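Local coordinates for protein putative hydrolase (Burkholderia cenocepacia, PDB 4X00) that probably hydrolyses ester bonds, as a putative aryl esterase of the alpha/beta hydrolase fold, at residues D68-G73 / R88-D93; I118-A123 / M207-A212; Y125-I130 / S216-P221; Y135-I140 / S257-F262. One frame throughout, in Å; residues are numbered along the deposited sequence.

In the fold
All four contacts belong to one alpha/beta hydrolase domain, and contact 4 lies nearest its presumed active centre: it holds His259, which with Ser112 and Asp230 fits a Ser-His-Asp triad, and a glycerol lies about 4 Å from that side chain. Helix 113-125, which follows the likely nucleophile elbow, carries one side of contact 2 and runs into contact 3, about 12 Å away between centres. Trp90 of contact 1 packs on Met207 of contact 2; the centres of the two contacts are about 13 Å apart. Ser119 of contact 2 reaches Tyr135 of contact 4 through a probable hydrogen bond. Contacts 1 and 4 do not touch; their nearest atoms are about 10 Å apart.

Contact 1: residues D68-G73 / R88-D93; sequences DLRGHG and RRWADD
Arg70 lies across the indole of Trp90 and ends on the carboxylate of Asp93. Its CG stands over the six-membered ring, 3.7 Å from the centroid and nearly on the normal, a CH-pi contact over one face. The chain then bends at chi3 (50°), turning the guanidinium out of line with the indole, the two planes 54° apart, and nearly into the plane of the carboxylate, 16° away. The grip is side-on: NE of Arg70 gives a 2.7 Å bond to OD2 of Asp93, and NH1 of Arg70 a 2.8 Å bond to OD1 of Asp93, both almost straight. CB of Arg89 covers one guanidinium face, 3.9 Å from CZ of Arg70. Asp20 pairs with both arginines, so their neighbouring charges share an anion. At the indole edge, CD1 of Leu69 meets CZ3 of Trp90 at 3.9 Å. A water bridges Arg70 N to OD2 of Asp93, while ND1 of His72 donates to Arg70 O within the type II turn Leu69-His72. A side-on bidentate salt bridge beside a CH-pi contact on tryptophan thus ties the loop after strand 63-67 to helix 87-100 in this alpha/beta hydrolase fold.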
loop_
_atom_site.group_PDB
_atom_site.type_symbol
_atom_site.label_atom_id
_atom_site.label_comp_id
_atom_site.label_asym_id
_atom_site.label_seq_id
_atom_site.Cartn_x
_atom_site.Cartn_y
_atom_site.Cartn_z
ATOM N N ASP A 68 -0.288 -3.124 9.804
ATOM C CA ASP A 68 -1.665 -2.875 9.413
ATOM C C ASP A 68 -1.914 -1.368 9.446
ATOM O O ASP A 68 -1.603 -0.679 10.438
ATOM C CB ASP A 68 -2.657 -3.573 10.349
ATOM C CG ASP A 68 -2.547 -5.087 10.321
ATOM O OD1 ASP A 68 -1.980 -5.658 9.358
ATOM O OD2 ASP A 68 -3.008 -5.719 11.291
ATOM N N LEU A 69 -2.446 -0.827 8.357
ATOM C CA LEU A 69 -2.870 0.590 8.336
ATOM C C LEU A 69 -3.898 0.884 9.421
ATOM O O LEU A 69 -4.665 -0.008 9.841
ATOM C CB LEU A 69 -3.502 0.950 6.985
ATOM C CG LEU A 69 -2.590 0.894 5.752
ATOM C CD1 LEU A 69 -3.455 1.154 4.511
ATOM C CD2 LEU A 69 -1.465 1.911 5.893
ATOM N N ARG A 70 -3.935 2.135 9.868
ATOM C CA ARG A 70 -5.036 2.537 10.734
ATOM C C ARG A 70 -6.360 2.132 10.083
ATOM O O ARG A 70 -6.542 2.188 8.854
ATOM C CB ARG A 70 -5.011 4.049 11.018
ATOM C CG ARG A 70 -5.208 4.966 9.807
ATOM C CD ARG A 70 -5.321 6.461 10.255
ATOM N NE ARG A 70 -4.200 6.760 11.150
ATOM C CZ ARG A 70 -4.300 7.439 12.285
ATOM N NH1 ARG A 70 -3.251 7.534 13.069
ATOM N NH2 ARG A 70 -5.453 8.038 12.627
ATOM N N GLY A 71 -7.301 1.701 10.921
ATOM C CA GLY A 71 -8.597 1.264 10.410
ATOM C C GLY A 71 -8.645 -0.135 9.843
ATOM O O GLY A 71 -9.717 -0.560 9.417
ATOM N N HIS A 72 -7.510 -0.831 9.817
ATOM C CA HIS A 72 -7.373 -2.140 9.187
ATOM C C HIS A 72 -6.793 -3.188 10.116
ATOM O O HIS A 72 -6.101 -2.860 11.087
ATOM C CB HIS A 72 -6.445 -2.023 7.964
ATOM C CG HIS A 72 -7.017 -1.245 6.808
ATOM N ND1 HIS A 72 -7.037 0.137 6.755
ATOM C CD2 HIS A 72 -7.517 -1.680 5.622
ATOM C CE1 HIS A 72 -7.549 0.513 5.588
ATOM N NE2 HIS A 72 -7.854 -0.572 4.885
ATOM N N GLY A 73 -7.060 -4.460 9.803
ATOM C CA GLY A 73 -6.384 -5.562 10.468
ATOM C C GLY A 73 -6.529 -5.511 11.977
ATOM O O GLY A 73 -7.660 -5.400 12.498
ATOM N N ARG A 88 -2.157 13.367 6.348
ATOM C CA ARG A 88 -0.982 13.466 7.200
ATOM C C ARG A 88 -0.997 12.424 8.319
ATOM O O ARG A 88 0.073 11.986 8.763
ATOM C CB ARG A 88 -0.867 14.894 7.791
ATOM C CG ARG A 88 0.302 15.135 8.756
ATOM C CD ARG A 88 1.666 14.841 8.123
ATOM N NE ARG A 88 2.739 15.153 9.070
ATOM C CZ ARG A 88 3.305 16.346 9.188
ATOM N NH1 ARG A 88 2.891 17.345 8.427
ATOM N NH2 ARG A 88 4.282 16.540 10.066
ATOM N N ARG A 89 -2.189 12.033 8.804
ATOM C CA ARG A 89 -2.224 11.063 9.901
ATOM C C ARG A 89 -1.623 9.735 9.464
ATOM O O ARG A 89 -0.911 9.075 10.233
ATOM C CB ARG A 89 -3.646 10.781 10.398
ATOM C CG ARG A 89 -4.375 11.904 10.990
ATOM C CD ARG A 89 -3.770 12.269 12.319
ATOM N NE ARG A 89 -4.483 13.436 12.751
ATOM C CZ ARG A 89 -5.546 13.424 13.550
ATOM N NH1 ARG A 89 -5.987 12.292 14.099
ATOM N NH2 ARG A 89 -6.131 14.568 13.840
ATOM N N TRP A 90 -1.915 9.339 8.229
ATOM C CA TRP A 90 -1.402 8.066 7.730
ATOM C C TRP A 90 0.104 8.172 7.469
ATOM O O TRP A 90 0.850 7.218 7.679
ATOM C CB TRP A 90 -2.102 7.656 6.438
ATOM C CG TRP A 90 -3.628 7.641 6.460
ATOM C CD1 TRP A 90 -4.459 8.709 6.580
ATOM C CD2 TRP A 90 -4.473 6.499 6.288
ATOM N NE1 TRP A 90 -5.771 8.308 6.506
ATOM C CE2 TRP A 90 -5.807 6.952 6.325
ATOM C CE3 TRP A 90 -4.229 5.135 6.104
ATOM C CZ2 TRP A 90 -6.895 6.080 6.198
ATOM C CZ3 TRP A 90 -5.300 4.280 5.967
ATOM C CH2 TRP A 90 -6.614 4.749 5.999
ATOM N N ALA A 91 0.536 9.313 6.949
ATOM C CA ALA A 91 1.957 9.551 6.796
ATOM C C ALA A 91 2.678 9.516 8.134
ATOM O O ALA A 91 3.807 9.003 8.218
ATOM C CB ALA A 91 2.214 10.888 6.086
ATOM N N ASP A 92 2.052 10.075 9.172
ATOM C CA ASP A 92 2.663 10.041 10.506
ATOM C C ASP A 92 2.723 8.628 11.077
ATOM O O ASP A 92 3.658 8.313 11.819
ATOM C CB ASP A 92 1.918 10.958 11.479
ATOM C CG ASP A 92 2.112 12.436 11.176
ATOM O OD1 ASP A 92 2.992 12.829 10.368
ATOM O OD2 ASP A 92 1.375 13.231 11.781
ATOM N N ASP A 93 1.750 7.777 10.740
ATOM C CA ASP A 93 1.822 6.375 11.143
ATOM C C ASP A 93 3.087 5.744 10.555
ATOM O O ASP A 93 3.831 5.055 11.256
ATOM C CB ASP A 93 0.606 5.553 10.648
ATOM C CG ASP A 93 -0.726 5.971 11.268
ATOM O OD1 ASP A 93 -0.733 6.615 12.317
ATOM O OD2 ASP A 93 -1.766 5.596 10.688
HETATM O O HOH W 1 -1.903 3.983 8.727
#

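Contact 2: residues I118-A123 / M207-A212; sequences ISNYLA and MTVEAA
The carboxamide of Asn120 meets the backbone of 207-212 with both its ends. OD1 of Asn120 accepts from Glu210 N at 2.8 Å, with an N-H...O angle of 166°; ND2 of Asn120 donates to Thr208 O at 2.9 Å. Neither bond is in plane: the Glu210 donor is tilted 30° from the amide's carbonyl plane, and Thr208 O also stands somewhat out of the amide plane. The two bonds, one from each end of the amide, fix its rotation, with CG of Asn120 held beside its own backbone N (chi1 -78°). A water adds a weak second bond to OD1 and also bonds OG1 of Thr208, whose hydroxyl is further paired with Gly87 N. The buried Asn120 thus has partners for both its oxygen and its nitrogen.

Around this polar centre the packing is plain. CB of Ala123 touches CB of Glu210 at 3.6 Å, and CB of Ser119 lies 3.9 Å from CA of Ala211. The Ser119 hydroxyl turns to Tyr135 OH for its hydrogen bond, with a weaker one to Gly115 O. CE of Met207 approaches ND2 of Asn120 at 4.0 Å, while the rest of that side chain packs against Trp90 and the first turns of helix 113-125.

Glu210, the centre of an inverse gamma turn, also occupies the N-cap position of helix 211-216. A helix asparagine bridging two backbone groups of a neighbouring segment joins helix 113-125 to the chain entering helix 211-216, on one flank of the alpha/beta hydrolase sheet.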
loop_
_atom_site.group_PDB
_atom_site.type_symbol
_atom_site.label_atom_id
_atom_site.label_comp_id
_atom_site.label_asym_id
_atom_site.label_seq_id
_atom_site.Cartn_x
_atom_site.Cartn_y
_atom_site.Cartn_z
ATOM N N ILE A 118 2.568 6.836 0.894
ATOM C CA ILE A 118 3.937 7.243 0.555
ATOM C C ILE A 118 3.968 8.677 0.040
ATOM O O ILE A 118 4.852 9.451 0.443
ATOM C CB ILE A 118 4.570 6.286 -0.478
ATOM C CG1 ILE A 118 4.770 4.916 0.161
ATOM C CG2 ILE A 118 5.930 6.851 -0.946
ATOM C CD1 ILE A 118 5.255 3.829 -0.819
ATOM N N SER A 119 3.040 9.049 -0.845
ATOM C CA SER A 119 3.073 10.433 -1.344
ATOM C C SER A 119 2.920 11.429 -0.205
ATOM O O SER A 119 3.602 12.461 -0.183
ATOM C CB SER A 119 1.973 10.701 -2.367
ATOM O OG SER A 119 2.215 9.923 -3.520
ATOM N N ASN A 120 2.013 11.136 0.729
ATOM C CA ASN A 120 1.805 12.043 1.851
ATOM C C ASN A 120 3.013 12.068 2.791
ATOM O O ASN A 120 3.356 13.131 3.327
ATOM C CB ASN A 120 0.521 11.675 2.590
ATOM C CG ASN A 120 -0.700 12.167 1.868
ATOM O OD1 ASN A 120 -0.676 13.260 1.289
ATOM N ND2 ASN A 120 -1.804 11.400 1.937
ATOM N N TYR A 121 3.686 10.927 2.944
ATOM C CA TYR A 121 4.927 10.885 3.696
ATOM C C TYR A 121 6.011 11.730 3.020
ATOM O O TYR A 121 6.677 12.546 3.681
ATOM C CB TYR A 121 5.392 9.423 3.866
ATOM C CG TYR A 121 6.757 9.319 4.484
ATOM C CD1 TYR A 121 6.915 9.371 5.870
ATOM C CD2 TYR A 121 7.896 9.244 3.691
ATOM C CE1 TYR A 121 8.180 9.300 6.449
ATOM C CE2 TYR A 121 9.151 9.163 4.259
ATOM C CZ TYR A 121 9.301 9.218 5.635
ATOM O OH TYR A 121 10.577 9.144 6.177
ATOM N N LEU A 122 6.173 11.557 1.708
ATOM C CA LEU A 122 7.137 12.373 0.962
ATOM C C LEU A 122 6.810 13.853 1.085
ATOM O O LEU A 122 7.711 14.681 1.242
ATOM C CB LEU A 122 7.139 11.961 -0.503
ATOM C CG LEU A 122 7.781 10.599 -0.756
ATOM C CD1 LEU A 122 7.541 10.209 -2.210
ATOM C CD2 LEU A 122 9.296 10.585 -0.440
ATOM N N ALA A 123 5.529 14.208 1.039
ATOM C CA ALA A 123 5.170 15.632 1.103
ATOM C C ALA A 123 5.540 16.236 2.452
ATOM O O ALA A 123 6.044 17.367 2.535
ATOM C CB ALA A 123 3.680 15.808 0.824
ATOM N N MET A 207 -9.762 11.376 1.814
ATOM C CA MET A 207 -8.401 11.551 2.319
ATOM C C MET A 207 -7.590 12.440 1.393
ATOM O O MET A 207 -7.556 12.210 0.196
ATOM C CB MET A 207 -7.684 10.208 2.456
ATOM C CG MET A 207 -6.329 10.317 3.149
ATOM S SD MET A 207 -5.429 8.740 3.107
ATOM C CE MET A 207 -4.815 8.743 1.435
ATOM N N THR A 208 -6.928 13.449 1.951
ATOM C CA THR A 208 -6.076 14.306 1.153
ATOM C C THR A 208 -4.854 13.520 0.662
ATOM O O THR A 208 -4.343 12.650 1.372
ATOM C CB THR A 208 -5.637 15.546 1.953
ATOM O OG1 THR A 208 -5.026 15.137 3.179
ATOM C CG2 THR A 208 -6.852 16.421 2.286
ATOM N N VAL A 209 -4.429 13.798 -0.570
ATOM C CA VAL A 209 -3.245 13.138 -1.137
ATOM C C VAL A 209 -2.368 14.189 -1.797
ATOM O O VAL A 209 -2.747 14.778 -2.815
ATOM C CB VAL A 209 -3.613 12.055 -2.175
ATOM C CG1 VAL A 209 -2.345 11.327 -2.666
ATOM C CG2 VAL A 209 -4.582 11.048 -1.576
ATOM N N GLU A 210 -1.193 14.433 -1.227
ATOM C CA GLU A 210 -0.298 15.450 -1.777
ATOM C C GLU A 210 0.688 14.821 -2.751
ATOM O O GLU A 210 1.907 14.849 -2.549
ATOM C CB GLU A 210 0.428 16.170 -0.656
ATOM C CG GLU A 210 -0.561 16.879 0.264
ATOM C CD GLU A 210 0.112 17.775 1.269
ATOM O OE1 GLU A 210 -0.020 17.506 2.483
ATOM O OE2 GLU A 210 0.757 18.750 0.850
ATOM N N ALA A 211 0.147 14.238 -3.817
ATOM C CA ALA A 211 0.985 13.566 -4.802
ATOM C C ALA A 211 1.904 14.550 -5.523
ATOM O O ALA A 211 3.071 14.257 -5.749
ATOM C CB ALA A 211 0.124 12.824 -5.788
ATOM N N ALA A 212 1.387 15.705 -5.921
ATOM C CA ALA A 212 2.197 16.641 -6.681
ATOM C C ALA A 212 3.401 17.077 -5.870
ATOM O O ALA A 212 4.546 17.036 -6.350
ATOM C CB ALA A 212 1.371 17.824 -7.088
HETATM O O HOH W 2 -2.390 14.882 2.887
#

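Contact 3: residues Y125-I130 / S216-P221; sequences YGDKGI and SKAEVP
With chi1 of 63°, Asp127 sets its CG between its own backbone N and carbonyl carbon and directs the carboxylate at the loop 216-221. Chi1 of -63° at Val220 puts CG1 beside the backbone N and swings both methyls toward Asp127 and Ile130. The two side chains come from opposite directions, and the carboxylate slips past the valine methyls to its backbone. One oxygen does the work: OD2 of Asp127 accepts from Glu219 N at 2.7 Å, nearly in line with the C-O bond, and from Val220 N at 2.9 Å, from above the carboxylate plane. The second bond is the straighter, at 168°. Two successive amides on one oxygen hold the carboxylate in place and could help to stabilise its negative charge.

Van der Waals contacts close the rest. CG2 of Val220 lies 3.9 Å from CB of Asp127, and CG1 of Val220 reaches Ile130 O at 3.6 Å. The side chains of Ile130 and Val220 cross at about a right angle, CD1 of Ile130 4.1 Å from CG2 of Val220, while Leu122 packs against both Asp127 and Ile130. A water adds weak links between Asp127 N and Lys217 O.

Asp127 also opens the type I turn that ends at Ile130. An aspartate binding two consecutive backbone amides thus joins the two loops leading into strands 132-136 and 222-227, neighbours in the parallel part of the alpha/beta hydrolase sheet.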
loop_
_atom_site.group_PDB
_atom_site.type_symbol
_atom_site.label_atom_id
_atom_site.label_comp_id
_atom_site.label_asym_id
_atom_site.label_seq_id
_atom_site.Cartn_x
_atom_site.Cartn_y
_atom_site.Cartn_z
ATOM N N TYR A 125 7.633 14.846 4.958
ATOM C CA TYR A 125 8.923 14.514 5.560
ATOM C C TYR A 125 10.070 14.553 4.561
ATOM O O TYR A 125 11.224 14.540 4.967
ATOM C CB TYR A 125 8.865 13.120 6.205
ATOM C CG TYR A 125 7.949 13.055 7.407
ATOM C CD1 TYR A 125 8.420 13.366 8.668
ATOM C CD2 TYR A 125 6.622 12.673 7.280
ATOM C CE1 TYR A 125 7.582 13.309 9.778
ATOM C CE2 TYR A 125 5.785 12.616 8.381
ATOM C CZ TYR A 125 6.272 12.933 9.626
ATOM O OH TYR A 125 5.433 12.885 10.739
ATOM N N GLY A 126 9.753 14.564 3.265
ATOM C CA GLY A 126 10.765 14.422 2.235
ATOM C C GLY A 126 11.349 13.028 2.223
ATOM O O GLY A 126 10.854 12.136 2.901
ATOM N N ASP A 127 12.403 12.816 1.445
ATOM C CA ASP A 127 12.927 11.457 1.295
ATOM C C ASP A 127 14.300 11.196 1.913
ATOM O O ASP A 127 14.894 10.144 1.646
ATOM C CB ASP A 127 12.961 11.057 -0.180
ATOM C CG ASP A 127 13.892 11.910 -1.001
ATOM O OD1 ASP A 127 14.688 12.697 -0.432
ATOM O OD2 ASP A 127 13.822 11.767 -2.234
ATOM N N LYS A 128 14.785 12.093 2.776
ATOM C CA LYS A 128 16.137 11.902 3.296
ATOM C C LYS A 128 16.193 10.713 4.249
ATOM O O LYS A 128 17.264 10.165 4.499
ATOM C CB LYS A 128 16.653 13.172 3.982
ATOM N N GLY A 129 15.032 10.284 4.753
ATOM C CA GLY A 129 14.977 9.128 5.637
ATOM C C GLY A 129 14.776 7.775 4.958
ATOM O O GLY A 129 14.682 6.759 5.634
ATOM N N ILE A 130 14.687 7.753 3.632
ATOM C CA ILE A 130 14.435 6.498 2.947
ATOM C C ILE A 130 15.429 6.322 1.797
ATOM O O ILE A 130 16.108 7.264 1.424
ATOM C CB ILE A 130 12.964 6.419 2.418
ATOM C CG1 ILE A 130 12.696 7.454 1.309
ATOM C CG2 ILE A 130 11.974 6.549 3.585
ATOM C CD1 ILE A 130 11.376 7.237 0.549
ATOM N N SER A 216 6.990 15.190 -6.804
ATOM C CA SER A 216 7.815 16.048 -7.642
ATOM C C SER A 216 9.114 16.377 -6.940
ATOM O O SER A 216 10.121 16.586 -7.605
ATOM C CB SER A 216 7.078 17.321 -8.032
ATOM O OG SER A 216 6.990 18.187 -6.931
ATOM N N LYS A 217 9.108 16.375 -5.614
ATOM C CA LYS A 217 10.321 16.713 -4.877
ATOM C C LYS A 217 11.264 15.544 -4.602
ATOM O O LYS A 217 12.354 15.750 -4.071
ATOM C CB LYS A 217 9.962 17.364 -3.526
ATOM C CG LYS A 217 9.630 18.839 -3.573
ATOM C CD LYS A 217 8.350 19.141 -4.307
ATOM C CE LYS A 217 7.406 19.932 -3.440
ATOM N NZ LYS A 217 8.078 21.070 -2.725
ATOM N N ALA A 218 10.861 14.321 -4.935
ATOM C CA ALA A 218 11.668 13.169 -4.551
ATOM C C ALA A 218 12.944 13.072 -5.382
ATOM O O ALA A 218 12.906 13.298 -6.603
ATOM C CB ALA A 218 10.852 11.884 -4.686
ATOM N N GLU A 219 14.052 12.704 -4.726
ATOM C CA GLU A 219 15.321 12.411 -5.416
ATOM C C GLU A 219 15.683 10.944 -5.357
ATOM O O GLU A 219 16.456 10.440 -6.181
ATOM C CB GLU A 219 16.480 13.211 -4.814
ATOM C CG GLU A 219 16.508 14.628 -5.262
ATOM C CD GLU A 219 16.756 14.725 -6.738
ATOM O OE1 GLU A 219 17.820 14.226 -7.198
ATOM O OE2 GLU A 219 15.900 15.295 -7.439
ATOM N N VAL A 220 15.180 10.240 -4.359
ATOM C CA VAL A 220 15.469 8.805 -4.288
ATOM C C VAL A 220 14.822 8.115 -5.466
ATOM O O VAL A 220 13.866 8.628 -6.059
ATOM C CB VAL A 220 14.979 8.147 -2.975
ATOM C CG1 VAL A 220 15.721 8.769 -1.793
ATOM C CG2 VAL A 220 13.463 8.278 -2.831
ATOM N N PRO A 221 15.321 6.927 -5.809
ATOM C CA PRO A 221 14.676 6.227 -6.913
ATOM C C PRO A 221 13.226 5.848 -6.605
ATOM O O PRO A 221 12.876 5.445 -5.481
ATOM C CB PRO A 221 15.538 4.967 -7.086
ATOM C CG PRO A 221 16.847 5.275 -6.428
ATOM C CD PRO A 221 16.491 6.203 -5.287
HETATM O O HOH W 3 12.019 14.889 -0.840
#

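Contact 4: residues Y135-I140 / S257-F262; sequences YVDGVI and SGHAPF
Asp137 comes against His259 and Pro261, and its side chain can be followed outward atom by atom. CB of Asp137 lies 3.4 Å from His259 O and 3.8 Å from ND1 of His259. Its CG sits beside the backbone N (chi1 -70°), also near His259 O. There the carboxylate divides: OD1 of Asp137 presses on the proline ring, 2.9 Å from CD of Pro261 and 3.1 Å from its CG, a tight approach. The second oxygen, OD2 of Asp137, merely lies 3.6 Å from Gly258 O. Its hydrogen bond comes from Gly227 N, outside the pair. No hydrogen bond spans the two segments; the carboxylate packs here and is satisfied elsewhere.

Beside it, CG1 of Val136 touches both CG of Pro261, at 3.7 Å, and CD1 of Phe262, at 3.9 Å, the latter at the ring edge. The Phe262 ring meets Trp111 edge-to-face.

His259 extends its ring with CG anti to the backbone N (chi1 -175°), so that CE1 of His259 comes to 3.7 Å from Asp137 O. Its ND1 bonds to Asp230, and its carbonyl accepts from Trp111 NE1. This geometry fits the histidine of a Ser-His-Asp triad, its loop packed against the C-terminal end of strand 132-136, as in alpha/beta hydrolases.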
loop_
_atom_site.group_PDB
_atom_site.type_symbol
_atom_site.label_atom_id
_atom_site.label_comp_id
_atom_site.label_asym_id
_atom_site.label_seq_id
_atom_site.Cartn_x
_atom_site.Cartn_y
_atom_site.Cartn_z
ATOM N N TYR A 135 5.872 2.062 -5.891
ATOM C CA TYR A 135 4.415 2.192 -5.898
ATOM C C TYR A 135 3.894 0.986 -6.655
ATOM O O TYR A 135 4.191 0.828 -7.843
ATOM C CB TYR A 135 3.944 3.456 -6.597
ATOM C CG TYR A 135 4.090 4.731 -5.804
ATOM C CD1 TYR A 135 5.325 5.153 -5.285
ATOM C CD2 TYR A 135 2.987 5.575 -5.613
ATOM C CE1 TYR A 135 5.434 6.343 -4.562
ATOM C CE2 TYR A 135 3.111 6.760 -4.893
ATOM C CZ TYR A 135 4.323 7.135 -4.377
ATOM O OH TYR A 135 4.422 8.305 -3.682
ATOM N N VAL A 136 3.149 0.130 -5.984
ATOM C CA VAL A 136 2.609 -1.053 -6.621
ATOM C C VAL A 136 1.134 -0.820 -6.887
ATOM O O VAL A 136 0.322 -0.795 -5.951
ATOM C CB VAL A 136 2.798 -2.280 -5.746
ATOM C CG1 VAL A 136 2.375 -3.520 -6.564
ATOM C CG2 VAL A 136 4.237 -2.342 -5.212
ATOM N N ASP A 137 0.774 -0.586 -8.146
ATOM C CA ASP A 137 -0.608 -0.198 -8.455
ATOM C C ASP A 137 -1.060 0.901 -7.516
ATOM O O ASP A 137 -2.194 0.916 -7.027
ATOM C CB ASP A 137 -1.526 -1.421 -8.418
ATOM C CG ASP A 137 -1.238 -2.327 -9.589
ATOM O OD1 ASP A 137 -0.243 -3.069 -9.477
ATOM O OD2 ASP A 137 -1.906 -2.214 -10.659
ATOM N N GLY A 138 -0.151 1.836 -7.268
ATOM C CA GLY A 138 -0.405 2.903 -6.329
ATOM C C GLY A 138 -1.444 3.899 -6.775
ATOM O O GLY A 138 -1.555 4.278 -7.967
ATOM N N VAL A 139 -2.243 4.339 -5.806
ATOM C CA VAL A 139 -2.997 5.549 -6.029
ATOM C C VAL A 139 -2.013 6.690 -6.203
ATOM O O VAL A 139 -1.107 6.844 -5.383
ATOM C CB VAL A 139 -3.960 5.835 -4.863
ATOM C CG1 VAL A 139 -4.540 7.283 -4.984
ATOM C CG2 VAL A 139 -5.075 4.797 -4.860
ATOM N N ILE A 140 -2.195 7.475 -7.263
ATOM C CA ILE A 140 -1.420 8.693 -7.478
ATOM C C ILE A 140 -2.330 9.832 -7.026
ATOM O O ILE A 140 -2.116 10.418 -5.963
ATOM C CB ILE A 140 -0.951 8.834 -8.943
ATOM C CG1 ILE A 140 -0.092 7.612 -9.331
ATOM C CG2 ILE A 140 -0.190 10.144 -9.127
ATOM C CD1 ILE A 140 1.129 7.353 -8.399
ATOM N N SER A 257 -1.406 -9.065 -15.281
ATOM C CA SER A 257 -1.842 -8.868 -13.891
ATOM C C SER A 257 -2.846 -7.758 -13.798
ATOM O O SER A 257 -2.890 -6.831 -14.632
ATOM C CB SER A 257 -0.685 -8.510 -12.959
ATOM O OG SER A 257 0.143 -9.620 -12.688
ATOM N N GLY A 258 -3.655 -7.843 -12.751
ATOM C CA GLY A 258 -4.526 -6.746 -12.344
ATOM C C GLY A 258 -3.920 -5.955 -11.196
ATOM O O GLY A 258 -2.713 -5.675 -11.196
ATOM N N HIS A 259 -4.769 -5.573 -10.238
ATOM C CA HIS A 259 -4.414 -4.620 -9.205
ATOM C C HIS A 259 -3.405 -5.139 -8.172
ATOM O O HIS A 259 -2.832 -4.349 -7.433
ATOM C CB HIS A 259 -5.735 -4.220 -8.530
ATOM C CG HIS A 259 -5.644 -3.133 -7.497
ATOM N ND1 HIS A 259 -5.207 -1.850 -7.787
ATOM C CD2 HIS A 259 -6.048 -3.117 -6.199
ATOM C CE1 HIS A 259 -5.300 -1.109 -6.691
ATOM N NE2 HIS A 259 -5.809 -1.854 -5.720
ATOM N N ALA A 260 -3.171 -6.454 -8.123
ATOM C CA ALA A 260 -2.336 -7.045 -7.090
ATOM C C ALA A 260 -1.211 -7.935 -7.674
ATOM O O ALA A 260 -1.135 -9.131 -7.395
ATOM C CB ALA A 260 -3.204 -7.862 -6.123
ATOM N N PRO A 261 -0.280 -7.341 -8.445
ATOM C CA PRO A 261 0.774 -8.136 -9.096
ATOM C C PRO A 261 1.693 -8.872 -8.119
ATOM O O PRO A 261 2.303 -9.863 -8.517
ATOM C CB PRO A 261 1.563 -7.082 -9.915
ATOM C CG PRO A 261 1.241 -5.769 -9.272
ATOM C CD PRO A 261 -0.209 -5.925 -8.817
ATOM N N PHE A 262 1.855 -8.377 -6.899
ATOM C CA PHE A 262 2.692 -9.042 -5.900
ATOM C C PHE A 262 2.093 -10.400 -5.487
ATOM O O PHE A 262 2.828 -11.280 -4.991
ATOM C CB PHE A 262 2.880 -8.137 -4.667
ATOM C CG PHE A 262 1.565 -7.668 -4.080
ATOM C CD1 PHE A 262 0.909 -6.543 -4.588
ATOM C CD2 PHE A 262 0.960 -8.419 -3.065
ATOM C CE1 PHE A 262 -0.328 -6.149 -4.071
ATOM C CE2 PHE A 262 -0.273 -8.045 -2.551
ATOM C CZ PHE A 262 -0.920 -6.905 -3.061
#